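Local coordinates for protein 2-methyl-aconitate isomerase (Shewanella oneidensis, PDB 5K87) that isomerises 2-methyl-aconitate between its trans and cis forms by base-catalysed proton abstraction and rotation about the C2-C3 bond, in the propionate-degrading 2-methylcitrate cycle, at residues Ala222-Ile227 against Thr281-Phe286; Cys196-Gly201 against Asn216-Asn221; Leu308-Leu313 against Val353-Pro358. The protein carries 1 engineered substitution. All blocks are in the same frame, centred on the assembly; numbering follows the deposited sequence.

Contact 1: residues Ala222-Ile227 against Thr281-Phe286; sequences AGIPTI and TPKIAF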
ATOM      1  N   ALA A 222       9.680   2.095 -27.579  1.00 15.49           N
ATOM      2  CA  ALA A 222      10.141   3.433 -27.234  1.00 16.18           C
ATOM      3  C   ALA A 222       9.658   3.711 -25.814  1.00 12.88           C
ATOM      4  O   ALA A 222       8.464   3.638 -25.550  1.00 14.58           O
ATOM      5  CB  ALA A 222       9.569   4.456 -28.206  1.00 17.93           C
ATOM      6  N   GLY A 223      10.578   3.998 -24.899  1.00 13.33           N
ATOM      7  CA  GLY A 223      10.249   4.104 -23.488  1.00 13.79           C
ATOM      8  C   GLY A 223      10.242   2.730 -22.835  1.00 13.75           C
ATOM      9  O   GLY A 223      10.992   2.471 -21.886  1.00 13.81           O
ATOM     10  N   ILE A 224       9.398   1.846 -23.361  1.00 13.52           N
ATOM     11  CA  ILE A 224       9.324   0.445 -22.964  1.00 13.96           C
ATOM     12  C   ILE A 224       8.609  -0.239 -24.128  1.00 14.56           C
ATOM     13  O   ILE A 224       7.825   0.407 -24.820  1.00 15.23           O
ATOM     14  CB  ILE A 224       8.544   0.299 -21.623  1.00 14.04           C
ATOM     15  CG1 ILE A 224       8.743  -1.077 -20.965  1.00 14.63           C
ATOM     16  CG2 ILE A 224       7.072   0.651 -21.794  1.00 14.55           C
ATOM     17  CD1 ILE A 224       8.530  -1.054 -19.439  1.00 15.20           C
ATOM     18  N   PRO A 225       8.893  -1.527 -24.386  1.00 13.32           N
ATOM     19  CA  PRO A 225       8.135  -2.174 -25.467  1.00 13.42           C
ATOM     20  C   PRO A 225       6.656  -2.218 -25.103  1.00 13.17           C
ATOM     21  O   PRO A 225       6.316  -2.639 -23.987  1.00 13.77           O
ATOM     22  CB  PRO A 225       8.731  -3.585 -25.530  1.00 15.13           C
ATOM     23  CG  PRO A 225      10.070  -3.471 -24.892  1.00 18.49           C
ATOM     24  CD  PRO A 225       9.955  -2.398 -23.852  1.00 15.72           C
ATOM     25  N   THR A 226       5.796  -1.775 -26.019  1.00 13.41           N
ATOM     26  CA  THR A 226       4.379  -1.606 -25.735  1.00 14.45           C
ATOM     27  C   THR A 226       3.527  -2.067 -26.908  1.00 12.85           C
ATOM     28  O   THR A 226       3.843  -1.782 -28.074  1.00 15.14           O
ATOM     29  CB  THR A 226       4.048  -0.121 -25.422  1.00 14.84           C
ATOM     30  OG1 THR A 226       4.885   0.340 -24.355  1.00 15.87           O
ATOM     31  CG2 THR A 226       2.598   0.026 -25.002  1.00 15.26           C
ATOM     32  N   ILE A 227       2.453  -2.779 -26.593  1.00 13.01           N
ATOM     33  CA  ILE A 227       1.451  -3.195 -27.556  1.00 13.52           C
ATOM     34  C   ILE A 227       0.233  -2.320 -27.332  1.00 13.40           C
ATOM     35  O   ILE A 227      -0.335  -2.331 -26.240  1.00 14.47           O
ATOM     36  CB  ILE A 227       1.030  -4.648 -27.300  1.00 14.97           C
ATOM     37  CG1 ILE A 227       2.236  -5.581 -27.332  1.00 16.09           C
ATOM     38  CG2 ILE A 227      -0.020  -5.076 -28.301  1.00 16.56           C
ATOM     39  CD1 ILE A 227       2.083  -6.809 -26.447  1.00 18.10           C
ATOM     40  N   THR A 281       7.775  -6.711 -19.308  1.00 15.70           N
ATOM     41  CA  THR A 281       7.808  -6.223 -20.677  1.00 16.07           C
ATOM     42  C   THR A 281       7.390  -7.357 -21.607  1.00 17.16           C
ATOM     43  O   THR A 281       7.662  -8.524 -21.316  1.00 18.27           O
ATOM     44  CB  THR A 281       9.224  -5.712 -21.050  1.00 20.38           C
ATOM     45  OG1 THR A 281      10.190  -6.739 -20.792  1.00 27.95           O
ATOM     46  CG2 THR A 281       9.601  -4.492 -20.233  1.00 20.50           C
ATOM     47  N   PRO A 282       6.688  -7.043 -22.703  1.00 14.62           N
ATOM     48  CA  PRO A 282       6.169  -5.723 -23.066  1.00 15.42           C
ATOM     49  C   PRO A 282       4.955  -5.363 -22.224  1.00 14.86           C
ATOM     50  O   PRO A 282       4.360  -6.230 -21.571  1.00 15.28           O
ATOM     51  CB  PRO A 282       5.727  -5.924 -24.517  1.00 15.71           C
ATOM     52  CG  PRO A 282       5.290  -7.370 -24.558  1.00 15.96           C
ATOM     53  CD  PRO A 282       6.300  -8.072 -23.685  1.00 16.78           C
ATOM     54  N   LYS A 283       4.590  -4.088 -22.247  1.00 13.10           N
ATOM     55  CA  LYS A 283       3.327  -3.638 -21.682  1.00 13.22           C
ATOM     56  C   LYS A 283       2.224  -3.769 -22.727  1.00 12.72           C
ATOM     57  O   LYS A 283       2.497  -3.804 -23.938  1.00 14.88           O
ATOM     58  CB  LYS A 283       3.452  -2.173 -21.253  1.00 14.19           C
ATOM     59  CG  LYS A 283       4.566  -1.926 -20.237  1.00 13.66           C
ATOM     60  CD  LYS A 283       4.341  -2.669 -18.924  1.00 12.66           C
ATOM     61  CE  LYS A 283       5.383  -2.294 -17.875  1.00 13.99           C
ATOM     62  NZ  LYS A 283       5.239  -3.136 -16.641  1.00 15.37           N
ATOM     63  N   ILE A 284       0.980  -3.839 -22.265  1.00 13.31           N
ATOM     64  CA  ILE A 284      -0.176  -3.791 -23.150  1.00 13.73           C
ATOM     65  C   ILE A 284      -1.102  -2.650 -22.733  1.00 12.52           C
ATOM     66  O   ILE A 284      -1.297  -2.390 -21.539  1.00 13.77           O
ATOM     67  CB  ILE A 284      -0.920  -5.152 -23.198  1.00 14.49           C
ATOM     68  CG1 ILE A 284      -2.050  -5.134 -24.231  1.00 16.74           C
ATOM     69  CG2 ILE A 284      -1.390  -5.591 -21.810  1.00 16.09           C
ATOM     70  CD1 ILE A 284      -2.527  -6.527 -24.608  1.00 18.27           C
ATOM     71  N   ALA A 285      -1.644  -1.954 -23.726  1.00 13.26           N
ATOM     72  CA  ALA A 285      -2.480  -0.781 -23.509  1.00 12.48           C
ATOM     73  C   ALA A 285      -3.570  -0.713 -24.560  1.00 13.20           C
ATOM     74  O   ALA A 285      -3.447  -1.285 -25.650  1.00 15.79           O
ATOM     75  CB  ALA A 285      -1.638   0.480 -23.549  1.00 15.51           C
ATOM     76  N   PHE A 286      -4.643  -0.015 -24.238  1.00 13.33           N
ATOM     77  CA  PHE A 286      -5.704   0.197 -25.210  1.00 13.48           C
ATOM     78  C   PHE A 286      -6.039   1.674 -25.354  1.00 13.29           C
ATOM     79  O   PHE A 286      -5.917   2.447 -24.396  1.00 14.18           O
ATOM     80  CB  PHE A 286      -6.933  -0.701 -24.970  1.00 14.46           C
ATOM     81  CG  PHE A 286      -7.579  -0.570 -23.612  1.00 16.09           C
ATOM     82  CD1 PHE A 286      -7.102  -1.294 -22.527  1.00 15.68           C
ATOM     83  CD2 PHE A 286      -8.714   0.208 -23.439  1.00 16.93           C
ATOM     84  CE1 PHE A 286      -7.721  -1.209 -21.290  1.00 18.48           C
ATOM     85  CE2 PHE A 286      -9.336   0.289 -22.203  1.00 18.40           C
ATOM     86  CZ  PHE A 286      -8.836  -0.420 -21.131  1.00 19.04           C
TER
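A chi1 of -165° sets CG1 of I224 opposite its own backbone N, and the extended continuation carries CD1 out to where T281 and K283 both meet it. T281 contributes its CG2, 3.6 Å from CG1 of I224. K283 arrives differently: its CG stands opposite the carbonyl carbon, and a bend at chi2 (-62°) turns the otherwise extended chain past I224, leaving CE of K283 3.7 Å from CD1 of I224. I224 thus lies along the stem of K283 through its CG2 and CD1, while the buried NZ of K283 is hydrogen-bonded to S314 and H280. K283 and S314 both bind substrate, and the packing of I224 along the lysine probably helps to direct its chain there. Next to this cluster the backbones form a parallel beta pair, T226 beside K283 and I227 beside I284, within the alpha/beta fold of the PrpF family, which belongs to the diaminopimelate epimerase clan. Three bonds establish the register. K283 uses both its backbone groups, giving N to P225 O at 2.8 Å and taking I227 N on its own O, also at 2.8 Å; I227 O then accepts A285 N at 2.9 Å. That last donor stands almost in line with the C=O bond, at an angle of 172°. P282, which follows a cis peptide bond, sets its CB 3.4 Å from P225 O, and its CG meets CD1 of I227 at 3.8 Å. I227 and I284 share the sheet face covered by helix 249-266. T226 and K283 project from the other face, where T226 touches A329 of helix 324-334. The hydroxyl of T226 turns back along its own strand, and OG1 donates to I224 O at 3.0 Å from above the carbonyl plane, satisfying a polar group on this buried face.

Contact 2: residues Cys196-Gly201 against Asn216-Asn221; sequences CMFPTG and NATMIN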
ATOM      1  N   CYS A 196      14.477  -1.927 -32.530  1.00 35.41           N
ATOM      2  CA  CYS A 196      13.915  -0.954 -33.478  1.00 32.10           C
ATOM      3  C   CYS A 196      12.661  -0.303 -32.913  1.00 27.64           C
ATOM      4  O   CYS A 196      12.047  -0.817 -31.977  1.00 26.33           O
ATOM      5  CB  CYS A 196      13.607  -1.575 -34.845  1.00 33.77           C
ATOM      6  SG  CYS A 196      14.993  -2.409 -35.626  1.00 48.24           S
ATOM      7  N   MET A 197      12.275   0.832 -33.485  1.00 22.27           N
ATOM      8  CA  MET A 197      11.073   1.499 -33.024  1.00 21.06           C
ATOM      9  C   MET A 197       9.866   0.603 -33.271  1.00 17.83           C
ATOM     10  O   MET A 197       9.045   0.406 -32.382  1.00 19.09           O
ATOM     11  CB  MET A 197      10.893   2.859 -33.696  1.00 23.60           C
ATOM     12  CG  MET A 197       9.619   3.557 -33.268  1.00 19.99           C
ATOM     13  SD  MET A 197       9.636   5.329 -33.591  1.00 32.01           S
ATOM     14  CE  MET A 197      10.246   5.365 -35.275  1.00 35.74           C
ATOM     15  N   PHE A 198       9.777   0.042 -34.475  1.00 17.51           N
ATOM     16  CA  PHE A 198       8.699  -0.876 -34.821  1.00 18.90           C
ATOM     17  C   PHE A 198       9.281  -2.238 -35.170  1.00 20.12           C
ATOM     18  O   PHE A 198       9.645  -2.480 -36.319  1.00 22.15           O
ATOM     19  CB  PHE A 198       7.888  -0.316 -35.993  1.00 17.32           C
ATOM     20  CG  PHE A 198       7.213   0.986 -35.681  1.00 17.95           C
ATOM     21  CD1 PHE A 198       6.115   1.019 -34.836  1.00 17.77           C
ATOM     22  CD2 PHE A 198       7.684   2.182 -36.207  1.00 18.63           C
ATOM     23  CE1 PHE A 198       5.491   2.212 -34.531  1.00 17.93           C
ATOM     24  CE2 PHE A 198       7.064   3.384 -35.903  1.00 18.99           C
ATOM     25  CZ  PHE A 198       5.966   3.398 -35.058  1.00 18.91           C
ATOM     26  N   PRO A 199       9.380  -3.137 -34.177  1.00 20.23           N
ATOM     27  CA  PRO A 199      10.051  -4.427 -34.396  1.00 23.16           C
ATOM     28  C   PRO A 199       9.463  -5.265 -35.533  1.00 21.98           C
ATOM     29  O   PRO A 199      10.210  -6.021 -36.156  1.00 27.21           O
ATOM     30  CB  PRO A 199       9.902  -5.146 -33.047  1.00 25.34           C
ATOM     31  CG  PRO A 199       8.858  -4.392 -32.303  1.00 27.78           C
ATOM     32  CD  PRO A 199       8.929  -2.977 -32.784  1.00 20.04           C
ATOM     33  N   THR A 200       8.172  -5.127 -35.815  1.00 20.55           N
ATOM     34  CA  THR A 200       7.573  -5.853 -36.938  1.00 23.74           C
ATOM     35  C   THR A 200       7.821  -5.154 -38.276  1.00 26.45           C
ATOM     36  O   THR A 200       7.553  -5.717 -39.340  1.00 26.78           O
ATOM     37  CB  THR A 200       6.057  -5.998 -36.778  1.00 21.77           C
ATOM     38  OG1 THR A 200       5.444  -4.712 -36.932  1.00 21.51           O
ATOM     39  CG2 THR A 200       5.708  -6.573 -35.416  1.00 25.88           C
ATOM     40  N   GLY A 201       8.306  -3.919 -38.222  1.00 23.25           N
ATOM     41  CA  GLY A 201       8.516  -3.128 -39.421  1.00 26.56           C
ATOM     42  C   GLY A 201       7.259  -2.432 -39.911  1.00 28.19           C
ATOM     43  O   GLY A 201       7.294  -1.718 -40.919  1.00 27.17           O
ATOM     44  N   ASN A 216      -6.192  -5.381 -34.345  1.00 27.26           N
ATOM     45  CA  ASN A 216      -5.260  -4.402 -34.884  1.00 23.85           C
ATOM     46  C   ASN A 216      -4.415  -3.891 -33.736  1.00 19.37           C
ATOM     47  O   ASN A 216      -4.929  -3.632 -32.651  1.00 22.25           O
ATOM     48  CB  ASN A 216      -5.984  -3.240 -35.561  1.00 27.25           C
ATOM     49  CG  ASN A 216      -6.314  -3.529 -37.011  1.00 34.21           C
ATOM     50  OD1 ASN A 216      -5.436  -3.513 -37.875  1.00 46.08           O
ATOM     51  ND2 ASN A 216      -7.581  -3.787 -37.287  1.00 38.87           N
ATOM     52  N   ALA A 217      -3.119  -3.777 -33.975  1.00 18.39           N
ATOM     53  CA  ALA A 217      -2.208  -3.383 -32.917  1.00 16.59           C
ATOM     54  C   ALA A 217      -1.054  -2.581 -33.466  1.00 18.22           C
ATOM     55  O   ALA A 217      -0.586  -2.826 -34.580  1.00 21.39           O
ATOM     56  CB  ALA A 217      -1.688  -4.613 -32.191  1.00 17.68           C
ATOM     57  N   THR A 218      -0.596  -1.614 -32.681  1.00 15.12           N
ATOM     58  CA  THR A 218       0.693  -1.001 -32.930  1.00 14.39           C
ATOM     59  C   THR A 218       1.655  -1.493 -31.866  1.00 15.72           C
ATOM     60  O   THR A 218       1.386  -1.382 -30.668  1.00 14.96           O
ATOM     61  CB  THR A 218       0.634   0.531 -32.899  1.00 14.53           C
ATOM     62  OG1 THR A 218      -0.045   0.994 -34.069  1.00 15.40           O
ATOM     63  CG2 THR A 218       2.038   1.110 -32.883  1.00 16.92           C
ATOM     64  N   MET A 219       2.758  -2.070 -32.306  1.00 15.27           N
ATOM     65  CA  MET A 219       3.788  -2.561 -31.412  1.00 15.54           C
ATOM     66  C   MET A 219       5.012  -1.685 -31.575  1.00 16.34           C
ATOM     67  O   MET A 219       5.628  -1.638 -32.645  1.00 17.17           O
ATOM     68  CB  MET A 219       4.091  -4.021 -31.737  1.00 16.34           C
ATOM     69  CG  MET A 219       2.970  -4.948 -31.277  1.00 17.56           C
ATOM     70  SD  MET A 219       2.969  -6.615 -31.965  1.00 20.80           S
ATOM     71  CE  MET A 219       2.322  -6.285 -33.601  1.00 23.04           C
ATOM     72  N   ILE A 220       5.341  -0.963 -30.514  1.00 14.41           N
ATOM     73  CA  ILE A 220       6.414   0.014 -30.563  1.00 15.43           C
ATOM     74  C   ILE A 220       7.391  -0.207 -29.419  1.00 15.18           C
ATOM     75  O   ILE A 220       7.002  -0.609 -28.320  1.00 16.87           O
ATOM     76  CB  ILE A 220       5.836   1.450 -30.537  1.00 15.90           C
ATOM     77  CG1 ILE A 220       6.915   2.484 -30.859  1.00 17.13           C
ATOM     78  CG2 ILE A 220       5.144   1.748 -29.207  1.00 16.50           C
ATOM     79  CD1 ILE A 220       6.363   3.880 -31.074  1.00 18.26           C
ATOM     80  N   ASN A 221       8.668   0.028 -29.682  1.00 15.07           N
ATOM     81  CA  ASN A 221       9.671  -0.068 -28.640  1.00 15.66           C
ATOM     82  C   ASN A 221      10.300   1.302 -28.447  1.00 16.44           C
ATOM     83  O   ASN A 221      11.292   1.646 -29.095  1.00 17.74           O
ATOM     84  CB  ASN A 221      10.720  -1.120 -28.980  1.00 20.05           C
ATOM     85  CG  ASN A 221      11.477  -1.581 -27.762  1.00 21.81           C
ATOM     86  OD1 ASN A 221      11.519  -0.881 -26.747  1.00 22.24           O
ATOM     87  ND2 ASN A 221      12.092  -2.756 -27.852  1.00 25.59           N
TER
HETATM   88  O   HOH W   1       6.241  -3.142 -34.846  1.00 20.07           O
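This is a loop-on-strand contact: the irregular segment C196-G201, between strands 179-184 and 205-209, lies beside the end of strand 213-221, and a type I beta turn from F198 to G201 carries it away again. Strand 213-221 also pairs with strand 225-230, as the backbone bonding of T218 with F228 establishes. Across the contact the one direct hydrogen bond runs from N221 N to M197 O, 2.8 Å long and fairly straight at 163°. Beyond it the turn diverges, and a water spans the gap, accepting from T200 N and donating to M219 O. On one side of the strand, M197, F198 and I220 pack together. M197 has its CG opposite the backbone N (chi1 178°), which aligns its stem alongside I220, with CG of M197 3.8 Å from CG1 of I220. The same CG of M197 lies over one face of the F198 ring, displaced toward the rim. At the edge of that ring lie M219 O, 3.5 Å from CD1 of F198, and CG2 of T218, 4.0 Å from CE1 of F198. I220 continues the cluster onto T332 and A333 of helix 324-334. M219 projects the other way, onto R265 and M266 of helix 249-266, and crosses T200 at about a right angle. OG1 of T200 is hydrogen-bonded to D205, which probably helps to hold this side chain. At the turn's close, G201 N donates to F198 O at 2.7 Å.

Contact 3: residues Leu308-Leu313 against Val353-Pro358; sequences LLVRAL and VRFGHP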
ATOM      1  N   LEU A 308      -6.644  12.007 -26.870  1.00 15.09           N
ATOM      2  CA  LEU A 308      -7.023  10.593 -26.943  1.00 14.28           C
ATOM      3  C   LEU A 308      -7.113  10.032 -25.529  1.00 13.06           C
ATOM      4  O   LEU A 308      -6.725  10.695 -24.564  1.00 13.76           O
ATOM      5  CB  LEU A 308      -6.020   9.772 -27.774  1.00 14.27           C
ATOM      6  CG  LEU A 308      -4.670   9.460 -27.122  1.00 14.63           C
ATOM      7  CD1 LEU A 308      -4.006   8.308 -27.853  1.00 16.28           C
ATOM      8  CD2 LEU A 308      -3.740  10.666 -27.108  1.00 16.15           C
ATOM      9  N   LEU A 309      -7.638   8.819 -25.417  1.00 13.14           N
ATOM     10  CA  LEU A 309      -7.673   8.078 -24.160  1.00 13.13           C
ATOM     11  C   LEU A 309      -6.709   6.915 -24.255  1.00 12.78           C
ATOM     12  O   LEU A 309      -6.641   6.238 -25.285  1.00 12.87           O
ATOM     13  CB  LEU A 309      -9.068   7.521 -23.925  1.00 14.35           C
ATOM     14  CG  LEU A 309     -10.176   8.568 -23.913  1.00 13.38           C
ATOM     15  CD1 LEU A 309     -11.496   7.903 -23.591  1.00 16.29           C
ATOM     16  CD2 LEU A 309      -9.879   9.692 -22.938  1.00 16.38           C
ATOM     17  N   VAL A 310      -5.956   6.675 -23.180  1.00 12.19           N
ATOM     18  CA  VAL A 310      -5.118   5.487 -23.098  1.00 12.17           C
ATOM     19  C   VAL A 310      -5.216   4.876 -21.714  1.00 13.40           C
ATOM     20  O   VAL A 310      -5.094   5.576 -20.704  1.00 13.77           O
ATOM     21  CB  VAL A 310      -3.627   5.775 -23.395  1.00 12.76           C
ATOM     22  CG1 VAL A 310      -2.861   4.457 -23.505  1.00 12.93           C
ATOM     23  CG2 VAL A 310      -3.450   6.602 -24.673  1.00 14.03           C
ATOM     24  N   ARG A 311      -5.441   3.569 -21.681  1.00 12.60           N
ATOM     25  CA  ARG A 311      -5.407   2.783 -20.451  1.00 12.71           C
ATOM     26  C   ARG A 311      -4.319   1.743 -20.638  1.00 12.24           C
ATOM     27  O   ARG A 311      -4.193   1.175 -21.720  1.00 14.86           O
ATOM     28  CB  ARG A 311      -6.746   2.088 -20.244  1.00 14.19           C
ATOM     29  CG  ARG A 311      -7.684   2.801 -19.291  1.00 14.95           C
ATOM     30  CD  ARG A 311      -8.010   4.226 -19.697  1.00 15.12           C
ATOM     31  NE  ARG A 311      -9.070   4.747 -18.841  1.00 13.96           N
ATOM     32  CZ  ARG A 311      -9.407   6.029 -18.743  1.00 14.12           C
ATOM     33  NH1 ARG A 311      -8.786   6.956 -19.461  1.00 14.63           N
ATOM     34  NH2 ARG A 311     -10.386   6.378 -17.932  1.00 15.59           N
ATOM     35  N   ALA A 312      -3.526   1.474 -19.608  1.00 12.40           N
ATOM     36  CA  ALA A 312      -2.474   0.471 -19.736  1.00 11.95           C
ATOM     37  C   ALA A 312      -2.508  -0.506 -18.581  1.00 11.68           C
ATOM     38  O   ALA A 312      -2.974  -0.173 -17.486  1.00 12.79           O
ATOM     39  CB  ALA A 312      -1.113   1.130 -19.815  1.00 13.79           C
ATOM     40  N   LEU A 313      -2.015  -1.713 -18.824  1.00 11.93           N
ATOM     41  CA  LEU A 313      -1.828  -2.684 -17.756  1.00 12.30           C
ATOM     42  C   LEU A 313      -0.372  -2.753 -17.360  1.00 12.06           C
ATOM     43  O   LEU A 313       0.518  -2.542 -18.182  1.00 13.08           O
ATOM     44  CB  LEU A 313      -2.296  -4.082 -18.187  1.00 14.19           C
ATOM     45  CG  LEU A 313      -3.799  -4.333 -18.123  1.00 15.26           C
ATOM     46  CD1 LEU A 313      -4.497  -3.735 -19.338  1.00 15.95           C
ATOM     47  CD2 LEU A 313      -4.083  -5.830 -18.012  1.00 17.67           C
ATOM     48  N   VAL A 353       0.868  15.175 -27.320  1.00 15.53           N
ATOM     49  CA  VAL A 353      -0.516  14.829 -27.039  1.00 15.74           C
ATOM     50  C   VAL A 353      -0.763  14.883 -25.550  1.00 14.33           C
ATOM     51  O   VAL A 353       0.135  14.605 -24.739  1.00 15.79           O
ATOM     52  CB  VAL A 353      -0.917  13.414 -27.543  1.00 16.22           C
ATOM     53  CG1 VAL A 353      -1.072  13.395 -29.064  1.00 17.43           C
ATOM     54  CG2 VAL A 353       0.059  12.339 -27.043  1.00 16.86           C
ATOM     55  N   ARG A 354      -1.984  15.246 -25.190  1.00 15.05           N
ATOM     56  CA  ARG A 354      -2.462  15.071 -23.834  1.00 14.77           C
ATOM     57  C   ARG A 354      -3.427  13.911 -23.880  1.00 15.42           C
ATOM     58  O   ARG A 354      -4.411  13.942 -24.627  1.00 17.75           O
ATOM     59  CB  ARG A 354      -3.173  16.328 -23.329  1.00 16.89           C
ATOM     60  CG  ARG A 354      -3.585  16.231 -21.870  1.00 20.32           C
ATOM     61  CD  ARG A 354      -4.175  17.537 -21.346  1.00 23.46           C
ATOM     62  NE  ARG A 354      -3.155  18.557 -21.137  1.00 29.58           N
ATOM     63  CZ  ARG A 354      -2.367  18.612 -20.067  1.00 28.79           C
ATOM     64  NH1 ARG A 354      -2.480  17.699 -19.108  1.00 28.70           N
ATOM     65  NH2 ARG A 354      -1.462  19.578 -19.957  1.00 31.05           N
ATOM     66  N   PHE A 355      -3.154  12.874 -23.101  1.00 13.61           N
ATOM     67  CA  PHE A 355      -4.042  11.728 -23.092  1.00 13.78           C
ATOM     68  C   PHE A 355      -4.741  11.586 -21.747  1.00 12.91           C
ATOM     69  O   PHE A 355      -4.223  12.014 -20.703  1.00 13.86           O
ATOM     70  CB  PHE A 355      -3.311  10.440 -23.499  1.00 13.73           C
ATOM     71  CG  PHE A 355      -2.193  10.044 -22.567  1.00 12.74           C
ATOM     72  CD1 PHE A 355      -2.442   9.246 -21.455  1.00 14.11           C
ATOM     73  CD2 PHE A 355      -0.895  10.461 -22.802  1.00 13.16           C
ATOM     74  CE1 PHE A 355      -1.407   8.876 -20.596  1.00 14.68           C
ATOM     75  CE2 PHE A 355       0.140  10.095 -21.948  1.00 14.09           C
ATOM     76  CZ  PHE A 355      -0.116   9.301 -20.839  1.00 13.75           C
ATOM     77  N   GLY A 356      -5.923  10.988 -21.781  1.00 12.87           N
ATOM     78  CA  GLY A 356      -6.668  10.710 -20.575  1.00 13.57           C
ATOM     79  C   GLY A 356      -6.450   9.287 -20.102  1.00 12.38           C
ATOM     80  O   GLY A 356      -6.676   8.331 -20.842  1.00 13.10           O
ATOM     81  N   HIS A 357      -6.022   9.170 -18.848  1.00 12.51           N
ATOM     82  CA  HIS A 357      -5.824   7.893 -18.172  1.00 12.21           C
ATOM     83  C   HIS A 357      -6.792   7.831 -16.970  1.00 13.50           C
ATOM     84  O   HIS A 357      -7.565   8.764 -16.753  1.00 13.00           O
ATOM     85  CB  HIS A 357      -4.347   7.735 -17.770  1.00 12.18           C
ATOM     86  CG  HIS A 357      -3.816   8.837 -16.913  1.00 11.86           C
ATOM     87  ND1 HIS A 357      -4.144   8.979 -15.578  1.00 12.27           N
ATOM     88  CD2 HIS A 357      -2.947   9.837 -17.198  1.00 13.93           C
ATOM     89  CE1 HIS A 357      -3.502  10.024 -15.086  1.00 13.14           C
ATOM     90  NE2 HIS A 357      -2.770  10.562 -16.045  1.00 13.98           N
ATOM     91  N   PRO A 358      -6.803   6.726 -16.201  1.00 12.09           N
ATOM     92  CA  PRO A 358      -7.837   6.655 -15.159  1.00 13.50           C
ATOM     93  C   PRO A 358      -7.809   7.769 -14.119  1.00 13.64           C
ATOM     94  O   PRO A 358      -8.863   8.093 -13.580  1.00 14.05           O
ATOM     95  CB  PRO A 358      -7.579   5.288 -14.522  1.00 12.87           C
ATOM     96  CG  PRO A 358      -7.083   4.475 -15.662  1.00 12.27           C
ATOM     97  CD  PRO A 358      -6.155   5.418 -16.391  1.00 13.36           C
TER
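R311 lays one face of its guanidinium over the peptide link between H357 and P358, with P358 N 3.7 Å above the centre of the group and H357 C nearer its rim. Its aliphatic part and the proline ring slide past each other in opposite directions, NE of R311 coming within 3.8 Å of CG of P358. A bend at chi2 (58°) swings the group back to G356, whose O lies at the guanidinium edge and takes a weak bond from NH1 of R311 (2.9 Å, 118°). The same G356 O accepts V310 N at 3.0 Å, so this carbonyl has one firm backbone donor and, in NH1, a second, weak one. With G356 N donating to L308 O at 2.9 Å, these backbone bonds make a parallel bridge of L309 with G356. On the face opposite L309, CD2 of L308 touches both CB of F355 (3.6 Å) and CB of V353 (4.0 Å), which lie about a right angle apart as seen from it, while V310 sets CG2 against the same CB of F355. Further partners fix the arginine: NE reaches E240 O, and Y293 offers a cation-pi contact. Strand 308-314 runs antiparallel to strand 283-288 on one edge and parallel to strand 352-357 on the other, which in turn pairs with strand 360-371; V310 and F355 both face I330 of helix 324-334.

From the N terminus, contact 2 comes first, closing a short loop of 14 residues that contains strand 205-209. Contact 1 opens immediately afterwards, at A222, and its two segments are joined by 53 residues that include helix 249-266. Contact 3 then closes 39 residues, among them helix 324-334. The three loops follow in series; none nests in or crosses another. They are joined through neighbouring strands: T226 N to I220 O links contact 1 to contact 2, and I284 O to L313 N, with F286 N to R311 O, links it to contact 3. Contacts 2 and 3 do not touch, so contact 1 connects them.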